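Local coordinates for class II aldolase/adducin domain protein (Pseudomonas syringae pv. phaseolicola 1448A, PDB 3OCR) that is of unproven function but belongs to the class II aldolase/adducin family, and may be a lyase or, less surely, bind actin filaments, at residues Y55-A60 against L70-G75; D66-I71 against L86-I91; F74-D79 against T100-N105. All coordinates share one frame; numbering follows the deposited sequence.

Contact 1: Y55-A60 against L70-G75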
ATOM      1  N   TYR A  55     -19.291   8.595   2.531  1.00 33.74           N
ATOM      2  CA  TYR A  55     -19.213   9.971   2.953  1.00 33.11           C
ATOM      3  C   TYR A  55     -18.408  10.757   1.901  1.00 32.33           C
ATOM      4  O   TYR A  55     -17.834  10.168   0.981  1.00 33.33           O
ATOM      5  CB  TYR A  55     -18.638  10.031   4.365  1.00 33.45           C
ATOM      6  CG  TYR A  55     -19.315   9.003   5.261  1.00 35.21           C
ATOM      7  CD1 TYR A  55     -20.623   9.206   5.714  1.00 36.30           C
ATOM      8  CD2 TYR A  55     -18.675   7.806   5.607  1.00 36.21           C
ATOM      9  CE1 TYR A  55     -21.271   8.262   6.505  1.00 37.59           C
ATOM     10  CE2 TYR A  55     -19.310   6.849   6.405  1.00 36.92           C
ATOM     11  CZ  TYR A  55     -20.620   7.083   6.847  1.00 37.67           C
ATOM     12  OH  TYR A  55     -21.287   6.169   7.630  1.00 36.66           O
ATOM     13  N   THR A  56     -18.393  12.074   2.012  1.00 31.74           N
ATOM     14  CA  THR A  56     -17.836  12.958   0.965  1.00 29.93           C
ATOM     15  C   THR A  56     -18.572  12.916  -0.384  1.00 28.54           C
ATOM     16  O   THR A  56     -19.221  11.941  -0.739  1.00 28.48           O
ATOM     17  CB  THR A  56     -16.288  12.841   0.781  1.00 30.19           C
ATOM     18  OG1 THR A  56     -15.958  11.820  -0.173  1.00 30.31           O
ATOM     19  CG2 THR A  56     -15.588  12.607   2.125  1.00 30.99           C
ATOM     20  N   HIS A  57     -18.446  14.012  -1.123  1.00 27.53           N
ATOM     21  CA  HIS A  57     -19.311  14.305  -2.241  1.00 25.89           C
ATOM     22  C   HIS A  57     -18.630  15.168  -3.277  1.00 23.86           C
ATOM     23  O   HIS A  57     -17.765  15.993  -2.943  1.00 23.55           O
ATOM     24  CB  HIS A  57     -20.540  15.047  -1.734  1.00 27.06           C
ATOM     25  CG  HIS A  57     -21.284  14.310  -0.666  1.00 30.60           C
ATOM     26  ND1 HIS A  57     -22.138  13.266  -0.947  1.00 31.64           N
ATOM     27  CD2 HIS A  57     -21.278  14.442   0.682  1.00 32.32           C
ATOM     28  CE1 HIS A  57     -22.628  12.789   0.183  1.00 33.66           C
ATOM     29  NE2 HIS A  57     -22.123  13.483   1.185  1.00 34.07           N
ATOM     30  N   PHE A  58     -19.021  14.957  -4.527  1.00 22.17           N
ATOM     31  CA  PHE A  58     -18.630  15.834  -5.640  1.00 21.59           C
ATOM     32  C   PHE A  58     -19.888  16.487  -6.195  1.00 22.04           C
ATOM     33  O   PHE A  58     -20.856  15.788  -6.488  1.00 22.25           O
ATOM     34  CB  PHE A  58     -17.978  15.026  -6.765  1.00 21.46           C
ATOM     35  CG  PHE A  58     -16.706  14.326  -6.384  1.00 21.21           C
ATOM     36  CD1 PHE A  58     -15.996  14.677  -5.241  1.00 20.96           C
ATOM     37  CD2 PHE A  58     -16.172  13.355  -7.228  1.00 22.78           C
ATOM     38  CE1 PHE A  58     -14.821  14.035  -4.918  1.00 21.84           C
ATOM     39  CE2 PHE A  58     -14.977  12.713  -6.906  1.00 22.27           C
ATOM     40  CZ  PHE A  58     -14.299  13.075  -5.745  1.00 21.86           C
ATOM     41  N   SER A  59     -19.873  17.803  -6.398  1.00 23.01           N
ATOM     42  CA  SER A  59     -21.042  18.472  -7.009  1.00 23.49           C
ATOM     43  C   SER A  59     -20.651  19.179  -8.309  1.00 24.02           C
ATOM     44  O   SER A  59     -19.490  19.579  -8.470  1.00 25.23           O
ATOM     45  CB  SER A  59     -21.672  19.474  -6.033  1.00 23.10           C
ATOM     46  OG  SER A  59     -20.739  20.472  -5.677  1.00 23.61           O
ATOM     47  N   ALA A  60     -21.617  19.311  -9.224  1.00 24.49           N
ATOM     48  CA  ALA A  60     -21.472  20.098 -10.450  1.00 25.42           C
ATOM     49  C   ALA A  60     -22.727  20.921 -10.714  1.00 26.64           C
ATOM     50  O   ALA A  60     -23.842  20.436 -10.514  1.00 27.06           O
ATOM     51  CB  ALA A  60     -21.224  19.172 -11.650  1.00 25.94           C
ATOM     52  N   LEU A  70     -25.891  18.773  -9.362  1.00 28.22           N
ATOM     53  CA  LEU A  70     -25.890  17.313  -9.289  1.00 26.94           C
ATOM     54  C   LEU A  70     -24.981  16.808  -8.179  1.00 26.27           C
ATOM     55  O   LEU A  70     -23.881  17.342  -7.964  1.00 26.13           O
ATOM     56  CB  LEU A  70     -25.447  16.737 -10.631  1.00 27.80           C
ATOM     57  CG  LEU A  70     -26.371  17.025 -11.816  1.00 28.65           C
ATOM     58  CD1 LEU A  70     -25.578  17.081 -13.155  1.00 28.86           C
ATOM     59  CD2 LEU A  70     -27.459  15.964 -11.857  1.00 30.43           C
ATOM     60  N   ILE A  71     -25.447  15.779  -7.471  1.00 25.54           N
ATOM     61  CA  ILE A  71     -24.699  15.149  -6.379  1.00 24.29           C
ATOM     62  C   ILE A  71     -25.134  13.674  -6.269  1.00 24.57           C
ATOM     63  O   ILE A  71     -26.179  13.274  -6.840  1.00 23.72           O
ATOM     64  CB  ILE A  71     -24.898  15.948  -5.051  1.00 24.68           C
ATOM     65  CG1 ILE A  71     -23.906  15.516  -3.972  1.00 24.40           C
ATOM     66  CG2 ILE A  71     -26.366  15.881  -4.595  1.00 23.81           C
ATOM     67  CD1 ILE A  71     -23.455  16.643  -3.042  1.00 23.79           C
ATOM     68  N   ASN A  72     -24.321  12.855  -5.597  1.00 24.27           N
ATOM     69  CA  ASN A  72     -24.679  11.450  -5.363  1.00 25.31           C
ATOM     70  C   ASN A  72     -25.910  11.303  -4.474  1.00 25.34           C
ATOM     71  O   ASN A  72     -26.172  12.145  -3.601  1.00 25.16           O
ATOM     72  CB  ASN A  72     -23.490  10.610  -4.819  1.00 24.85           C
ATOM     73  CG  ASN A  72     -23.012  11.060  -3.433  1.00 27.33           C
ATOM     74  OD1 ASN A  72     -22.775  12.240  -3.181  1.00 27.23           O
ATOM     75  ND2 ASN A  72     -22.861  10.101  -2.534  1.00 31.37           N
ATOM     76  N   ALA A  73     -26.668  10.247  -4.740  1.00 25.76           N
ATOM     77  CA  ALA A  73     -27.764   9.818  -3.887  1.00 27.45           C
ATOM     78  C   ALA A  73     -27.227   9.313  -2.554  1.00 28.52           C
ATOM     79  O   ALA A  73     -26.160   8.695  -2.500  1.00 28.14           O
ATOM     80  CB  ALA A  73     -28.606   8.712  -4.590  1.00 27.02           C
ATOM     81  N   PHE A  74     -28.016   9.553  -1.502  1.00 30.51           N
ATOM     82  CA  PHE A  74     -27.711   9.211  -0.105  1.00 31.58           C
ATOM     83  C   PHE A  74     -27.444   7.729   0.068  1.00 31.73           C
ATOM     84  O   PHE A  74     -28.342   6.909  -0.128  1.00 32.11           O
ATOM     85  CB  PHE A  74     -28.929   9.570   0.755  1.00 32.26           C
ATOM     86  CG  PHE A  74     -28.625   9.798   2.228  1.00 33.85           C
ATOM     87  CD1 PHE A  74     -27.315   9.957   2.683  1.00 35.84           C
ATOM     88  CD2 PHE A  74     -29.676   9.909   3.148  1.00 35.90           C
ATOM     89  CE1 PHE A  74     -27.046  10.204   4.045  1.00 35.48           C
ATOM     90  CE2 PHE A  74     -29.427  10.164   4.502  1.00 36.54           C
ATOM     91  CZ  PHE A  74     -28.109  10.310   4.949  1.00 36.59           C
ATOM     92  N   GLY A  75     -26.210   7.373   0.396  1.00 31.37           N
ATOM     93  CA  GLY A  75     -25.912   5.971   0.716  1.00 31.68           C
ATOM     94  C   GLY A  75     -25.332   5.106  -0.395  1.00 31.57           C
ATOM     95  O   GLY A  75     -24.970   3.964  -0.146  1.00 32.01           O
TER
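His57 ND1 gives its N-H to Asn72 OD1 in a short, nearly straight bond of 2.5 Å (172°). The acceptor lies in the plane of the imidazole ring, and the N-H meets a lone pair of OD1 in the carbonyl plane. The amide meets the ring edge, its plane turned 38° from that of the ring. Asn72 CG sits between its backbone N and carbonyl carbon (chi1 64°), which brings the amide toward His57. These groups close the gap where the backbones splay apart. Beside them, Ile71 reaches back with CD1, which lies 3.6 Å from His57 CB and comes at the ring obliquely. Ala60 and Leu70 form an antiparallel hydrogen-bonded pair. Leu70 N reaches Ala60 O at 2.9 Å, while the return bond from Ala60 N to Leu70 O is longer, at 3.3 Å. Ser59 CA adds a C-H...O contact to Leu70 O. Ser59 OG bonds instead to His116 and His112. The Tyr42 hydroxyl bonds the backbone N atoms of Phe58 and Asn72, linking the segments. The contact joins the strands of a buried beta hairpin, 58-61 and 68-71. Strand 58-61 lies between 68-71 and 124-128, and helix 29-47 covers the face bearing Ala60 and Leu70.

Contact 2: D66-I71 against L86-I91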
ATOM      1  N   ASP A  66     -31.055  27.805 -14.564  1.00 51.54           N
ATOM      2  CA  ASP A  66     -31.455  27.425 -13.207  1.00 49.43           C
ATOM      3  C   ASP A  66     -30.255  27.134 -12.316  1.00 47.28           C
ATOM      4  O   ASP A  66     -29.295  26.469 -12.745  1.00 46.93           O
ATOM      5  CB  ASP A  66     -32.336  26.182 -13.244  1.00 49.58           C
ATOM      6  CG  ASP A  66     -33.578  26.368 -14.088  1.00 51.98           C
ATOM      7  OD1 ASP A  66     -34.455  27.183 -13.712  1.00 52.30           O
ATOM      8  OD2 ASP A  66     -33.678  25.682 -15.128  1.00 54.33           O
ATOM      9  N   GLU A  67     -30.317  27.602 -11.070  1.00 45.02           N
ATOM     10  CA  GLU A  67     -29.288  27.278 -10.093  1.00 43.13           C
ATOM     11  C   GLU A  67     -29.517  25.865  -9.542  1.00 40.64           C
ATOM     12  O   GLU A  67     -29.878  25.680  -8.378  1.00 39.92           O
ATOM     13  CB  GLU A  67     -29.209  28.341  -8.987  1.00 44.03           C
ATOM     14  CG  GLU A  67     -28.663  29.717  -9.457  1.00 47.36           C
ATOM     15  CD  GLU A  67     -27.133  29.737  -9.661  1.00 50.58           C
ATOM     16  OE1 GLU A  67     -26.385  29.248  -8.779  1.00 51.38           O
ATOM     17  OE2 GLU A  67     -26.672  30.253 -10.705  1.00 52.49           O
ATOM     18  N   HIS A  68     -29.324  24.876 -10.417  1.00 38.43           N
ATOM     19  CA  HIS A  68     -29.469  23.465 -10.077  1.00 36.03           C
ATOM     20  C   HIS A  68     -28.118  22.761 -10.126  1.00 34.22           C
ATOM     21  O   HIS A  68     -27.233  23.169 -10.890  1.00 33.94           O
ATOM     22  CB  HIS A  68     -30.472  22.770 -10.996  1.00 36.62           C
ATOM     23  CG  HIS A  68     -31.882  23.243 -10.821  1.00 38.66           C
ATOM     24  ND1 HIS A  68     -32.880  22.964 -11.733  1.00 40.04           N
ATOM     25  CD2 HIS A  68     -32.458  23.993  -9.852  1.00 39.92           C
ATOM     26  CE1 HIS A  68     -34.011  23.514 -11.330  1.00 41.61           C
ATOM     27  NE2 HIS A  68     -33.782  24.144 -10.190  1.00 42.31           N
ATOM     28  N   PHE A  69     -27.975  21.730  -9.286  1.00 31.84           N
ATOM     29  CA  PHE A  69     -26.719  21.015  -9.063  1.00 30.46           C
ATOM     30  C   PHE A  69     -26.918  19.514  -8.958  1.00 29.25           C
ATOM     31  O   PHE A  69     -27.963  19.039  -8.518  1.00 29.30           O
ATOM     32  CB  PHE A  69     -26.023  21.528  -7.785  1.00 30.22           C
ATOM     33  CG  PHE A  69     -25.818  22.997  -7.793  1.00 31.07           C
ATOM     34  CD1 PHE A  69     -24.646  23.536  -8.281  1.00 31.35           C
ATOM     35  CD2 PHE A  69     -26.846  23.858  -7.386  1.00 32.63           C
ATOM     36  CE1 PHE A  69     -24.466  24.920  -8.327  1.00 32.38           C
ATOM     37  CE2 PHE A  69     -26.684  25.242  -7.443  1.00 32.29           C
ATOM     38  CZ  PHE A  69     -25.484  25.772  -7.914  1.00 32.57           C
ATOM     39  N   LEU A  70     -25.891  18.773  -9.362  1.00 28.22           N
ATOM     40  CA  LEU A  70     -25.890  17.313  -9.289  1.00 26.94           C
ATOM     41  C   LEU A  70     -24.981  16.808  -8.179  1.00 26.27           C
ATOM     42  O   LEU A  70     -23.881  17.342  -7.964  1.00 26.13           O
ATOM     43  CB  LEU A  70     -25.447  16.737 -10.631  1.00 27.80           C
ATOM     44  CG  LEU A  70     -26.371  17.025 -11.816  1.00 28.65           C
ATOM     45  CD1 LEU A  70     -25.578  17.081 -13.155  1.00 28.86           C
ATOM     46  CD2 LEU A  70     -27.459  15.964 -11.857  1.00 30.43           C
ATOM     47  N   ILE A  71     -25.447  15.779  -7.471  1.00 25.54           N
ATOM     48  CA  ILE A  71     -24.699  15.149  -6.379  1.00 24.29           C
ATOM     49  C   ILE A  71     -25.134  13.674  -6.269  1.00 24.57           C
ATOM     50  O   ILE A  71     -26.179  13.274  -6.840  1.00 23.72           O
ATOM     51  CB  ILE A  71     -24.898  15.948  -5.051  1.00 24.68           C
ATOM     52  CG1 ILE A  71     -23.906  15.516  -3.972  1.00 24.40           C
ATOM     53  CG2 ILE A  71     -26.366  15.881  -4.595  1.00 23.81           C
ATOM     54  CD1 ILE A  71     -23.455  16.643  -3.042  1.00 23.79           C
ATOM     55  N   LEU A  86     -27.501  10.161 -10.574  1.00 29.12           N
ATOM     56  CA  LEU A  86     -27.117  11.363  -9.858  1.00 27.60           C
ATOM     57  C   LEU A  86     -28.390  12.103  -9.502  1.00 27.50           C
ATOM     58  O   LEU A  86     -29.423  11.940 -10.166  1.00 27.29           O
ATOM     59  CB  LEU A  86     -26.199  12.232 -10.703  1.00 27.16           C
ATOM     60  CG  LEU A  86     -24.773  11.697 -10.706  1.00 26.01           C
ATOM     61  CD1 LEU A  86     -24.083  12.184 -11.944  1.00 24.67           C
ATOM     62  CD2 LEU A  86     -24.023  12.146  -9.422  1.00 24.19           C
ATOM     63  N   VAL A  87     -28.327  12.882  -8.430  1.00 26.50           N
ATOM     64  CA  VAL A  87     -29.506  13.604  -7.999  1.00 26.97           C
ATOM     65  C   VAL A  87     -29.360  15.088  -8.314  1.00 27.39           C
ATOM     66  O   VAL A  87     -28.320  15.695  -7.998  1.00 27.59           O
ATOM     67  CB  VAL A  87     -29.795  13.403  -6.491  1.00 26.79           C
ATOM     68  CG1 VAL A  87     -31.140  14.013  -6.115  1.00 27.41           C
ATOM     69  CG2 VAL A  87     -29.755  11.930  -6.119  1.00 25.97           C
ATOM     70  N   LYS A  88     -30.414  15.663  -8.891  1.00 28.60           N
ATOM     71  CA  LYS A  88     -30.467  17.099  -9.162  1.00 29.79           C
ATOM     72  C   LYS A  88     -31.178  17.823  -8.039  1.00 30.23           C
ATOM     73  O   LYS A  88     -32.346  17.528  -7.726  1.00 30.25           O
ATOM     74  CB  LYS A  88     -31.167  17.397 -10.483  1.00 30.71           C
ATOM     75  CG  LYS A  88     -31.112  18.889 -10.866  1.00 32.32           C
ATOM     76  CD  LYS A  88     -31.413  19.102 -12.343  1.00 34.58           C
ATOM     77  CE  LYS A  88     -32.892  18.928 -12.643  1.00 36.70           C
ATOM     78  NZ  LYS A  88     -33.154  19.203 -14.083  1.00 36.95           N
ATOM     79  N   VAL A  89     -30.458  18.770  -7.442  1.00 29.73           N
ATOM     80  CA  VAL A  89     -30.969  19.549  -6.315  1.00 30.05           C
ATOM     81  C   VAL A  89     -30.802  21.060  -6.591  1.00 30.29           C
ATOM     82  O   VAL A  89     -30.008  21.449  -7.458  1.00 29.67           O
ATOM     83  CB  VAL A  89     -30.268  19.173  -4.981  1.00 29.50           C
ATOM     84  CG1 VAL A  89     -30.493  17.686  -4.636  1.00 30.02           C
ATOM     85  CG2 VAL A  89     -28.780  19.493  -5.018  1.00 29.86           C
ATOM     86  N   ASP A  90     -31.553  21.887  -5.865  1.00 30.72           N
ATOM     87  CA  ASP A  90     -31.430  23.352  -5.986  1.00 32.14           C
ATOM     88  C   ASP A  90     -30.346  23.807  -5.014  1.00 32.45           C
ATOM     89  O   ASP A  90     -29.719  22.973  -4.373  1.00 31.89           O
ATOM     90  CB  ASP A  90     -32.775  24.057  -5.711  1.00 32.90           C
ATOM     91  CG  ASP A  90     -33.335  23.772  -4.311  1.00 34.21           C
ATOM     92  OD1 ASP A  90     -32.574  23.393  -3.397  1.00 34.76           O
ATOM     93  OD2 ASP A  90     -34.562  23.940  -4.125  1.00 36.71           O
ATOM     94  N   ILE A  91     -30.126  25.110  -4.896  1.00 34.12           N
ATOM     95  CA  ILE A  91     -29.092  25.629  -4.000  1.00 36.01           C
ATOM     96  C   ILE A  91     -29.312  25.265  -2.522  1.00 37.52           C
ATOM     97  O   ILE A  91     -28.358  25.197  -1.750  1.00 38.73           O
ATOM     98  CB  ILE A  91     -28.853  27.152  -4.203  1.00 36.20           C
ATOM     99  CG1 ILE A  91     -27.473  27.579  -3.677  1.00 37.19           C
ATOM    100  CG2 ILE A  91     -29.998  27.994  -3.598  1.00 37.37           C
ATOM    101  CD1 ILE A  91     -26.275  26.810  -4.300  1.00 36.88           C
TER
HETATM  102  O   HOH W   1     -31.597  26.970  -6.571  1.00 40.50           O
HETATM  103  O   HOH W   2     -32.863  21.887 -14.105  1.00 42.29           O
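Leu70 pushes its CD2 branch into a notch between Leu86 and Lys88. CD2 lies 4.1 Å from Leu86 CB, the two leucines crossing at about a right angle, and the CB of Lys88 forms the other wall. Leu86 in turn lays CD2 against the backbone of Ile71, 3.5 Å from Ile71 O. On the face that bears Phe69 and Ile71, Val89 CG2 sits between Phe69 CB and Ile71 CG2, loosely, 4.4 Å from each. The Phe69 ring runs alongside Ile91, pointing the same way, and Ile91 CD1 meets Phe69 CE2 at 3.5 Å.

These strands are two of four in an antiparallel meander, 58-61, 68-71, 87-90 and 95-97, at one side of the mixed sheet. Two hydrogen-bonded pairs, Phe69 with Val89 and Ile71 with Val87, hold their backbones. Leu70 and Lys88 form a non-hydrogen-bonded pair between them.

His68 lies obliquely across the Lys88 chain, with Lys88 CG 3.9 Å from His68 CB. A bend at chi3 (74°) keeps the lysine end alongside the histidine, and its NZ shares a water with His68 ND1, the water sitting in the plane of the ring. Lys88 NZ also makes a salt bridge to Glu31. Asp66 CB lies over one face of the imidazole, 3.6 Å above the plane, over its centre. Glu67 is the centre of an inverse gamma turn, and a second water donates to Glu67 O and accepts from Ile91 N.

Contact 3: F74-D79 against T100-N105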
ATOM      1  N   PHE A  74     -28.016   9.553  -1.502  1.00 30.51           N
ATOM      2  CA  PHE A  74     -27.711   9.211  -0.105  1.00 31.58           C
ATOM      3  C   PHE A  74     -27.444   7.729   0.068  1.00 31.73           C
ATOM      4  O   PHE A  74     -28.342   6.909  -0.128  1.00 32.11           O
ATOM      5  CB  PHE A  74     -28.929   9.570   0.755  1.00 32.26           C
ATOM      6  CG  PHE A  74     -28.625   9.798   2.228  1.00 33.85           C
ATOM      7  CD1 PHE A  74     -27.315   9.957   2.683  1.00 35.84           C
ATOM      8  CD2 PHE A  74     -29.676   9.909   3.148  1.00 35.90           C
ATOM      9  CE1 PHE A  74     -27.046  10.204   4.045  1.00 35.48           C
ATOM     10  CE2 PHE A  74     -29.427  10.164   4.502  1.00 36.54           C
ATOM     11  CZ  PHE A  74     -28.109  10.310   4.949  1.00 36.59           C
ATOM     12  N   GLY A  75     -26.210   7.373   0.396  1.00 31.37           N
ATOM     13  CA  GLY A  75     -25.912   5.971   0.716  1.00 31.68           C
ATOM     14  C   GLY A  75     -25.332   5.106  -0.395  1.00 31.57           C
ATOM     15  O   GLY A  75     -24.970   3.964  -0.146  1.00 32.01           O
ATOM     16  N   LEU A  76     -25.224   5.639  -1.608  1.00 31.28           N
ATOM     17  CA  LEU A  76     -24.537   4.926  -2.688  1.00 31.27           C
ATOM     18  C   LEU A  76     -23.036   5.126  -2.602  1.00 30.77           C
ATOM     19  O   LEU A  76     -22.579   6.199  -2.251  1.00 30.56           O
ATOM     20  CB  LEU A  76     -24.996   5.423  -4.055  1.00 31.07           C
ATOM     21  CG  LEU A  76     -26.415   5.090  -4.512  1.00 32.62           C
ATOM     22  CD1 LEU A  76     -26.506   5.323  -6.039  1.00 31.07           C
ATOM     23  CD2 LEU A  76     -26.790   3.672  -4.151  1.00 33.45           C
ATOM     24  N   LEU A  77     -22.285   4.091  -2.952  1.00 30.94           N
ATOM     25  CA  LEU A  77     -20.835   4.174  -3.085  1.00 30.52           C
ATOM     26  C   LEU A  77     -20.433   4.857  -4.405  1.00 30.12           C
ATOM     27  O   LEU A  77     -21.161   4.784  -5.388  1.00 29.91           O
ATOM     28  CB  LEU A  77     -20.238   2.767  -3.031  1.00 31.05           C
ATOM     29  CG  LEU A  77     -20.465   1.978  -1.745  1.00 32.77           C
ATOM     30  CD1 LEU A  77     -19.986   0.545  -1.920  1.00 33.87           C
ATOM     31  CD2 LEU A  77     -19.718   2.676  -0.597  1.00 34.43           C
ATOM     32  N   PHE A  78     -19.266   5.502  -4.410  1.00 29.68           N
ATOM     33  CA  PHE A  78     -18.728   6.212  -5.580  1.00 29.94           C
ATOM     34  C   PHE A  78     -18.699   5.281  -6.775  1.00 31.66           C
ATOM     35  O   PHE A  78     -18.899   5.702  -7.911  1.00 32.02           O
ATOM     36  CB  PHE A  78     -17.324   6.720  -5.275  1.00 29.02           C
ATOM     37  CG  PHE A  78     -17.298   8.040  -4.523  1.00 28.91           C
ATOM     38  CD1 PHE A  78     -18.340   8.390  -3.654  1.00 29.23           C
ATOM     39  CD2 PHE A  78     -16.250   8.924  -4.695  1.00 29.13           C
ATOM     40  CE1 PHE A  78     -18.326   9.608  -2.957  1.00 29.03           C
ATOM     41  CE2 PHE A  78     -16.211  10.157  -3.996  1.00 29.98           C
ATOM     42  CZ  PHE A  78     -17.258  10.490  -3.126  1.00 29.22           C
ATOM     43  N   ASP A  79     -18.476   4.006  -6.465  1.00 33.82           N
ATOM     44  CA  ASP A  79     -18.411   2.886  -7.384  1.00 36.03           C
ATOM     45  C   ASP A  79     -19.726   2.571  -8.079  1.00 36.08           C
ATOM     46  O   ASP A  79     -19.764   1.786  -9.024  1.00 36.44           O
ATOM     47  CB  ASP A  79     -18.068   1.653  -6.545  1.00 37.76           C
ATOM     48  CG  ASP A  79     -16.883   0.919  -7.070  1.00 42.49           C
ATOM     49  OD1 ASP A  79     -16.408   1.278  -8.168  1.00 47.27           O
ATOM     50  OD2 ASP A  79     -16.414  -0.015  -6.392  1.00 47.50           O
ATOM     51  N   THR A 100     -33.524   8.050  -8.003  1.00 43.95           N
ATOM     52  CA  THR A 100     -33.312   6.899  -7.101  1.00 43.91           C
ATOM     53  C   THR A 100     -34.345   6.761  -5.989  1.00 44.48           C
ATOM     54  O   THR A 100     -34.528   5.675  -5.439  1.00 45.20           O
ATOM     55  CB  THR A 100     -31.935   6.951  -6.415  1.00 43.55           C
ATOM     56  OG1 THR A 100     -31.945   7.954  -5.388  1.00 42.90           O
ATOM     57  CG2 THR A 100     -30.834   7.276  -7.423  1.00 43.14           C
ATOM     58  N   GLY A 101     -34.986   7.867  -5.621  1.00 44.24           N
ATOM     59  CA  GLY A 101     -35.854   7.889  -4.450  1.00 43.61           C
ATOM     60  C   GLY A 101     -35.090   7.822  -3.131  1.00 42.61           C
ATOM     61  O   GLY A 101     -35.698   7.670  -2.072  1.00 43.07           O
ATOM     62  N   LEU A 102     -33.767   7.912  -3.190  1.00 40.54           N
ATOM     63  CA  LEU A 102     -32.926   7.854  -1.982  1.00 38.86           C
ATOM     64  C   LEU A 102     -32.638   9.222  -1.388  1.00 37.51           C
ATOM     65  O   LEU A 102     -32.157   9.329  -0.267  1.00 37.17           O
ATOM     66  CB  LEU A 102     -31.592   7.146  -2.261  1.00 38.45           C
ATOM     67  CG  LEU A 102     -31.598   5.667  -2.663  1.00 38.97           C
ATOM     68  CD1 LEU A 102     -30.215   5.242  -3.149  1.00 38.85           C
ATOM     69  CD2 LEU A 102     -32.067   4.774  -1.516  1.00 39.08           C
ATOM     70  N   GLY A 103     -32.905  10.268  -2.160  1.00 36.82           N
ATOM     71  CA  GLY A 103     -32.558  11.625  -1.755  1.00 35.27           C
ATOM     72  C   GLY A 103     -31.062  11.788  -1.617  1.00 34.38           C
ATOM     73  O   GLY A 103     -30.281  11.003  -2.173  1.00 34.47           O
ATOM     74  N   ILE A 104     -30.654  12.806  -0.871  1.00 33.39           N
ATOM     75  CA  ILE A 104     -29.246  13.145  -0.763  1.00 32.71           C
ATOM     76  C   ILE A 104     -28.857  13.210   0.688  1.00 32.83           C
ATOM     77  O   ILE A 104     -29.705  13.197   1.556  1.00 32.86           O
ATOM     78  CB  ILE A 104     -28.907  14.526  -1.438  1.00 32.59           C
ATOM     79  CG1 ILE A 104     -29.566  15.705  -0.691  1.00 33.02           C
ATOM     80  CG2 ILE A 104     -29.277  14.509  -2.923  1.00 32.32           C
ATOM     81  CD1 ILE A 104     -28.882  17.091  -0.949  1.00 34.37           C
ATOM     82  N   ASN A 105     -27.563  13.255   0.943  1.00 33.11           N
ATOM     83  CA  ASN A 105     -27.081  13.574   2.270  1.00 34.26           C
ATOM     84  C   ASN A 105     -27.172  15.075   2.418  1.00 34.72           C
ATOM     85  O   ASN A 105     -26.277  15.811   1.985  1.00 34.29           O
ATOM     86  CB  ASN A 105     -25.631  13.142   2.431  1.00 34.05           C
ATOM     87  CG  ASN A 105     -25.067  13.504   3.776  1.00 35.29           C
ATOM     88  OD1 ASN A 105     -25.706  14.192   4.573  1.00 36.36           O
ATOM     89  ND2 ASN A 105     -23.856  13.028   4.046  1.00 36.16           N
TER
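Phe74 lays one face of its ring over the backbone of Asn105. This is a loop-to-loop contact at the surface of the class II aldolase/adducin domain. One loop follows strand 68-71, the other follows strand 95-97, and the second contains an ST turn at Thr100.

The main interaction is a CH-pi contact. Asn105 CA sits 4.0 Å from the centroid of the Phe74 ring, 24° off the normal and displaced toward the rim. Asn105 CB comes within 3.6 Å of Phe74 CD1. The asparagine crosses the ring obliquely, its amide inclined 31° to the ring plane. Its OD1 is held by the backbone N of Gly108. The same face of Phe74 receives Ile104 O, 3.6 Å from CG. Leu102 O lies instead near the ring plane, at the edge, close to Phe74 CB. Phe74 chi1 (-157°) points CG away from the backbone N, and this carries the ring over the chain at Ile104 and Asn105.

The backbones are joined where Phe74 N donates to Gly103 O at 2.8 Å. Apart from the ring, Leu76 and Leu102 cross at about a right angle, and Leu76 CD2 meets Leu102 CD1 at 3.9 Å. The first loop also contributes to the subunit interface: Arg255 of the second subunit makes a cation-pi contact with the Phe74 ring, and Arg262 of the second subunit packs on Leu76 and bonds Gly75 O. Asp98 braces the 100-105 loop, bonding Gly103 N and the Thr100 hydroxyl. In the ST turn itself, Leu102 N donates to Thr100 OG1 at 2.9 Å.

Contacts 1 and 2 use opposite edges of strand 68-71 and share Leu70 and Ile71; their centres lie about 10 Å apart. Contact 3 takes up the chain where contact 1 leaves it, at Phe74 and Gly75, with its centre about 7 Å from that of contact 1 and about 14 Å from that of contact 2. Ile104 joins all three: its CG2 is 3.6 Å from Ile71 CG2, and it also packs on Val87 and Val89. His57 NE2 approaches Asn105 ND2 at 3.4 Å, a packing contact between contacts 1 and 3. Both of these contacts touch the second subunit, whereas the segments of contact 2 touch no other chain of the assembly.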